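Local coordinates for protein probable TonB-dependent siderophore receptor PiuA (Acinetobacter baumannii, PDB 5FP1) that probably takes up iron across the outer membrane by binding ferric siderophores, and may bind ferric enterobactin with micromolar affinity, at residues N303-D306 with N310-K313; G526-F531 with N537-I542. One frame throughout, in Å; residues are numbered along the deposited sequence.

Interaction 1. Residues N303-D306 with N310-K313; sequences NPDD and NVGK
D305 reaches across the turn with its carboxylate and grips the start of the short 3-10 segment 310-312, one oxygen for the side chain of N310 and the other for the backbone. The straightest of the three bonds runs from N310 ND2 to D305 OD1 at 2.9 Å, with an N-H...O angle of 167°. It lies close to the amide plane of N310 and meets OD1 on its syn side, although amide and carboxylate are turned 67° from each other. D305 OD2 takes the two successive amides at the head of the 3-10 turn, each by a weak, bent bond: N310 N at 2.8 Å and V311 N at 3.3 Å. The bonds from N310 fit a torsion that keeps its CG beside its own backbone N (chi1 -55°). Next to them the V311 methyl CG2 packs 4.0 Å from D305 CB. Neither polar group is spent on this contact alone, since D305 OD1 also accepts from W317 N and N310 ND2 also donates to S381 O. The carboxylate ties the loop between strands 284-304 and 315-341 to the start of the latter strand at W317, while V311 touches P235 and W237 of strand 234-238.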
loop_
_atom_site.group_PDB
_atom_site.type_symbol
_atom_site.label_atom_id
_atom_site.label_comp_id
_atom_site.label_asym_id
_atom_site.label_seq_id
_atom_site.Cartn_x
_atom_site.Cartn_y
_atom_site.Cartn_z
ATOM N N ASN A 303 20.895 1.723 -5.706
ATOM C CA ASN A 303 20.770 0.308 -6.060
ATOM C C ASN A 303 22.155 -0.346 -5.817
ATOM O O ASN A 303 23.157 0.092 -6.395
ATOM C CB ASN A 303 20.308 0.211 -7.521
ATOM C CG ASN A 303 20.378 -1.203 -8.122
ATOM O OD1 ASN A 303 21.092 -2.101 -7.651
ATOM N ND2 ASN A 303 19.682 -1.365 -9.233
ATOM N N PRO A 304 22.222 -1.359 -4.934
ATOM C CA PRO A 304 23.530 -1.963 -4.599
ATOM C C PRO A 304 24.068 -2.845 -5.754
ATOM O O PRO A 304 23.672 -4.001 -5.927
ATOM C CB PRO A 304 23.210 -2.788 -3.353
ATOM C CG PRO A 304 21.802 -3.249 -3.604
ATOM C CD PRO A 304 21.121 -2.045 -4.233
ATOM N N ASP A 305 24.909 -2.221 -6.568
ATOM C CA ASP A 305 25.695 -2.827 -7.652
ATOM C C ASP A 305 25.005 -3.030 -9.001
ATOM O O ASP A 305 25.684 -3.209 -9.992
ATOM C CB ASP A 305 26.397 -4.117 -7.240
ATOM C CG ASP A 305 27.717 -4.299 -7.993
ATOM O OD1 ASP A 305 28.468 -3.295 -8.054
ATOM O OD2 ASP A 305 28.019 -5.421 -8.491
ATOM N N ASP A 306 23.676 -3.003 -9.044
ATOM C CA ASP A 306 22.960 -3.026 -10.332
ATOM C C ASP A 306 23.396 -4.220 -11.176
ATOM O O ASP A 306 23.566 -4.105 -12.390
ATOM C CB ASP A 306 23.234 -1.728 -11.056
ATOM C CG ASP A 306 22.235 -1.436 -12.165
ATOM O OD1 ASP A 306 21.122 -1.963 -12.150
ATOM O OD2 ASP A 306 22.567 -0.638 -13.028
ATOM N N ASN A 310 30.395 -6.640 -9.453
ATOM C CA ASN A 310 31.442 -6.214 -8.539
ATOM C C ASN A 310 31.353 -6.929 -7.231
ATOM O O ASN A 310 32.363 -7.074 -6.535
ATOM C CB ASN A 310 31.487 -4.684 -8.338
ATOM C CG ASN A 310 31.606 -3.948 -9.638
ATOM O OD1 ASN A 310 32.584 -4.093 -10.376
ATOM N ND2 ASN A 310 30.596 -3.170 -9.949
ATOM N N VAL A 311 30.169 -7.428 -6.915
ATOM C CA VAL A 311 29.961 -8.188 -5.696
ATOM C C VAL A 311 30.930 -9.395 -5.593
ATOM O O VAL A 311 31.379 -9.742 -4.514
ATOM C CB VAL A 311 28.501 -8.657 -5.587
ATOM C CG1 VAL A 311 28.323 -9.686 -4.491
ATOM C CG2 VAL A 311 27.586 -7.451 -5.357
ATOM N N GLY A 312 31.194 -10.021 -6.726
ATOM C CA GLY A 312 32.088 -11.168 -6.803
ATOM C C GLY A 312 33.550 -10.777 -6.658
ATOM O O GLY A 312 34.404 -11.656 -6.525
ATOM N N LYS A 313 33.820 -9.467 -6.624
ATOM C CA LYS A 313 35.171 -8.965 -6.299
ATOM C C LYS A 313 35.203 -8.146 -5.008
ATOM O O LYS A 313 36.164 -7.421 -4.708
ATOM C CB LYS A 313 35.770 -8.256 -7.511
ATOM C CG LYS A 313 35.148 -6.962 -7.884
ATOM C CD LYS A 313 35.547 -6.562 -9.306
ATOM C CE LYS A 313 35.350 -5.063 -9.489
ATOM N NZ LYS A 313 35.581 -4.573 -10.872
#

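Interaction 2. Residues G526-F531 with N537-I542; sequences GTKWDF and NLTAAI
D530 and N537 form a non-hydrogen-bonded pair and bridge it with their side chains: N537 ND2 donates to D530 OD1 at 2.8 Å, nearly in line with the C-O bond. Amide and carboxylate planes stand almost perpendicular, 89° apart. N537 swings its CG away from its own backbone N (chi1 176°), which carries the amide toward the neighbouring strand. The other oxygen, D530 OD2, has a long, weak ion pair with K24. On the same face, K528 and T539 run side by side, T539 CG2 lying 3.9 Å from K528 CG; the lysine then stretches on, fully extended, until NZ bonds the carbonyls of L37, T40 and K42 in the plug. Backbone bonds of W529 with L538, between these two pairs, and of T527 with A540, past K528, make this a regular antiparallel hairpin, two adjoining strands of the transmembrane beta-barrel that encloses the plug in TonB-dependent receptors. On the other face T527 CG2 meets A540 CB at 4.1 Å. T527 holds OG1 opposite its backbone N (chi1 -170°); there it accepts from W529 NE1 at 2.8 Å, tilted off the indole plane, and donates to S483 O. A detergent molecule, C8E, touches W529, consistent with this face looking into the membrane. Near the turn, F531 presents its ring edge to L538, with CE2 3.8 Å from L538 CB.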
loop_
_atom_site.group_PDB
_atom_site.type_symbol
_atom_site.label_atom_id
_atom_site.label_comp_id
_atom_site.label_asym_id
_atom_site.label_seq_id
_atom_site.Cartn_x
_atom_site.Cartn_y
_atom_site.Cartn_z
ATOM N N GLY A 526 -17.146 -18.415 -0.175
ATOM C CA GLY A 526 -16.710 -18.233 1.173
ATOM C C GLY A 526 -17.778 -18.406 2.229
ATOM O O GLY A 526 -18.980 -18.579 1.932
ATOM N N THR A 527 -17.321 -18.337 3.470
ATOM C CA THR A 527 -18.216 -18.367 4.603
ATOM C C THR A 527 -17.680 -17.468 5.711
ATOM O O THR A 527 -16.452 -17.307 5.885
ATOM C CB THR A 527 -18.467 -19.831 5.072
ATOM O OG1 THR A 527 -19.530 -19.850 6.046
ATOM C CG2 THR A 527 -17.217 -20.415 5.674
ATOM N N LYS A 528 -18.599 -16.839 6.427
ATOM C CA LYS A 528 -18.272 -15.950 7.539
ATOM C C LYS A 528 -19.209 -16.205 8.710
ATOM O O LYS A 528 -20.397 -16.405 8.499
ATOM C CB LYS A 528 -18.412 -14.486 7.111
ATOM C CG LYS A 528 -17.586 -14.085 5.873
ATOM C CD LYS A 528 -17.546 -12.570 5.680
ATOM C CE LYS A 528 -16.906 -12.226 4.333
ATOM N NZ LYS A 528 -16.889 -10.757 4.138
ATOM N N TRP A 529 -18.682 -16.129 9.928
ATOM C CA TRP A 529 -19.458 -16.457 11.144
ATOM C C TRP A 529 -19.087 -15.556 12.281
ATOM O O TRP A 529 -17.900 -15.409 12.596
ATOM C CB TRP A 529 -19.223 -17.911 11.572
ATOM C CG TRP A 529 -19.811 -18.822 10.598
ATOM C CD1 TRP A 529 -19.240 -19.264 9.437
ATOM C CD2 TRP A 529 -21.147 -19.354 10.620
ATOM N NE1 TRP A 529 -20.135 -20.053 8.742
ATOM C CE2 TRP A 529 -21.313 -20.116 9.438
ATOM C CE3 TRP A 529 -22.202 -19.280 11.530
ATOM C CZ2 TRP A 529 -22.496 -20.795 9.142
ATOM C CZ3 TRP A 529 -23.382 -19.961 11.232
ATOM C CH2 TRP A 529 -23.516 -20.703 10.048
ATOM N N ASP A 530 -20.098 -14.952 12.902
ATOM C CA ASP A 530 -19.933 -14.334 14.221
ATOM C C ASP A 530 -20.235 -15.368 15.296
ATOM O O ASP A 530 -21.272 -16.016 15.223
ATOM C CB ASP A 530 -20.890 -13.153 14.398
ATOM C CG ASP A 530 -20.337 -11.844 13.855
ATOM O OD1 ASP A 530 -19.264 -11.835 13.216
ATOM O OD2 ASP A 530 -21.008 -10.820 14.053
ATOM N N PHE A 531 -19.344 -15.484 16.286
ATOM C CA PHE A 531 -19.404 -16.492 17.351
ATOM C C PHE A 531 -19.298 -15.832 18.704
ATOM O O PHE A 531 -18.892 -14.663 18.823
ATOM C CB PHE A 531 -18.193 -17.434 17.329
ATOM C CG PHE A 531 -18.153 -18.374 16.193
ATOM C CD1 PHE A 531 -19.069 -19.417 16.104
ATOM C CD2 PHE A 531 -17.161 -18.259 15.231
ATOM C CE1 PHE A 531 -19.026 -20.317 15.049
ATOM C CE2 PHE A 531 -17.105 -19.165 14.177
ATOM C CZ PHE A 531 -18.039 -20.193 14.086
ATOM N N ASN A 537 -15.167 -13.275 15.117
ATOM C CA ASN A 537 -15.562 -13.454 13.735
ATOM C C ASN A 537 -14.515 -14.307 13.029
ATOM O O ASN A 537 -13.303 -14.076 13.141
ATOM C CB ASN A 537 -15.773 -12.106 13.024
ATOM C CG ASN A 537 -16.100 -12.263 11.538
ATOM O OD1 ASN A 537 -15.207 -12.231 10.698
ATOM N ND2 ASN A 537 -17.378 -12.443 11.212
ATOM N N LEU A 538 -15.007 -15.310 12.322
ATOM C CA LEU A 538 -14.184 -16.185 11.506
ATOM C C LEU A 538 -14.565 -15.965 10.049
ATOM O O LEU A 538 -15.759 -15.838 9.723
ATOM C CB LEU A 538 -14.463 -17.628 11.891
ATOM C CG LEU A 538 -13.852 -18.708 11.016
ATOM C CD1 LEU A 538 -12.352 -18.725 11.218
ATOM C CD2 LEU A 538 -14.453 -20.066 11.351
ATOM N N THR A 539 -13.574 -15.913 9.166
ATOM C CA THR A 539 -13.839 -15.838 7.725
ATOM C C THR A 539 -12.991 -16.895 7.006
ATOM O O THR A 539 -11.864 -17.213 7.409
ATOM C CB THR A 539 -13.505 -14.450 7.102
ATOM O OG1 THR A 539 -12.097 -14.193 7.238
ATOM C CG2 THR A 539 -14.305 -13.305 7.750
ATOM N N ALA A 540 -13.543 -17.438 5.936
ATOM C CA ALA A 540 -12.828 -18.350 5.061
ATOM C C ALA A 540 -13.265 -18.087 3.636
ATOM O O ALA A 540 -14.436 -17.810 3.384
ATOM C CB ALA A 540 -13.122 -19.787 5.442
ATOM N N ALA A 541 -12.328 -18.200 2.696
ATOM C CA ALA A 541 -12.620 -17.985 1.294
ATOM C C ALA A 541 -11.691 -18.789 0.430
ATOM O O ALA A 541 -10.498 -18.961 0.761
ATOM C CB ALA A 541 -12.498 -16.509 0.960
ATOM N N ILE A 542 -12.234 -19.249 -0.696
ATOM C CA ILE A 542 -11.499 -19.971 -1.713
ATOM C C ILE A 542 -11.796 -19.208 -2.983
ATOM O O ILE A 542 -12.930 -18.813 -3.215
ATOM C CB ILE A 542 -12.009 -21.430 -1.841
ATOM C CG1 ILE A 542 -11.602 -22.230 -0.619
ATOM C CG2 ILE A 542 -11.485 -22.088 -3.105
ATOM C CD1 ILE A 542 -10.179 -22.719 -0.698
#

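In the fold
Interaction 1 is complete more than 200 residues before interaction 2 begins; both lie in the beta-barrel domain. Their centres are about 48 Å apart and their nearest atoms about 36 Å, on opposite sides of the chain's centre, so they do not touch. What they share is the antiparallel strand system of the barrel. Residues 303-306 and 310-313 sit where strand 284-304 gives way to the loop before strand 315-341, whereas 526-531 and 537-542 pair strands 518-531 and 536-555 directly. By strand order, and with the periplasmic N terminus usual in this family, loop 305-314 is probably extracellular and turn 532-535 periplasmic, so the two contacts lie toward opposite ends of the barrel.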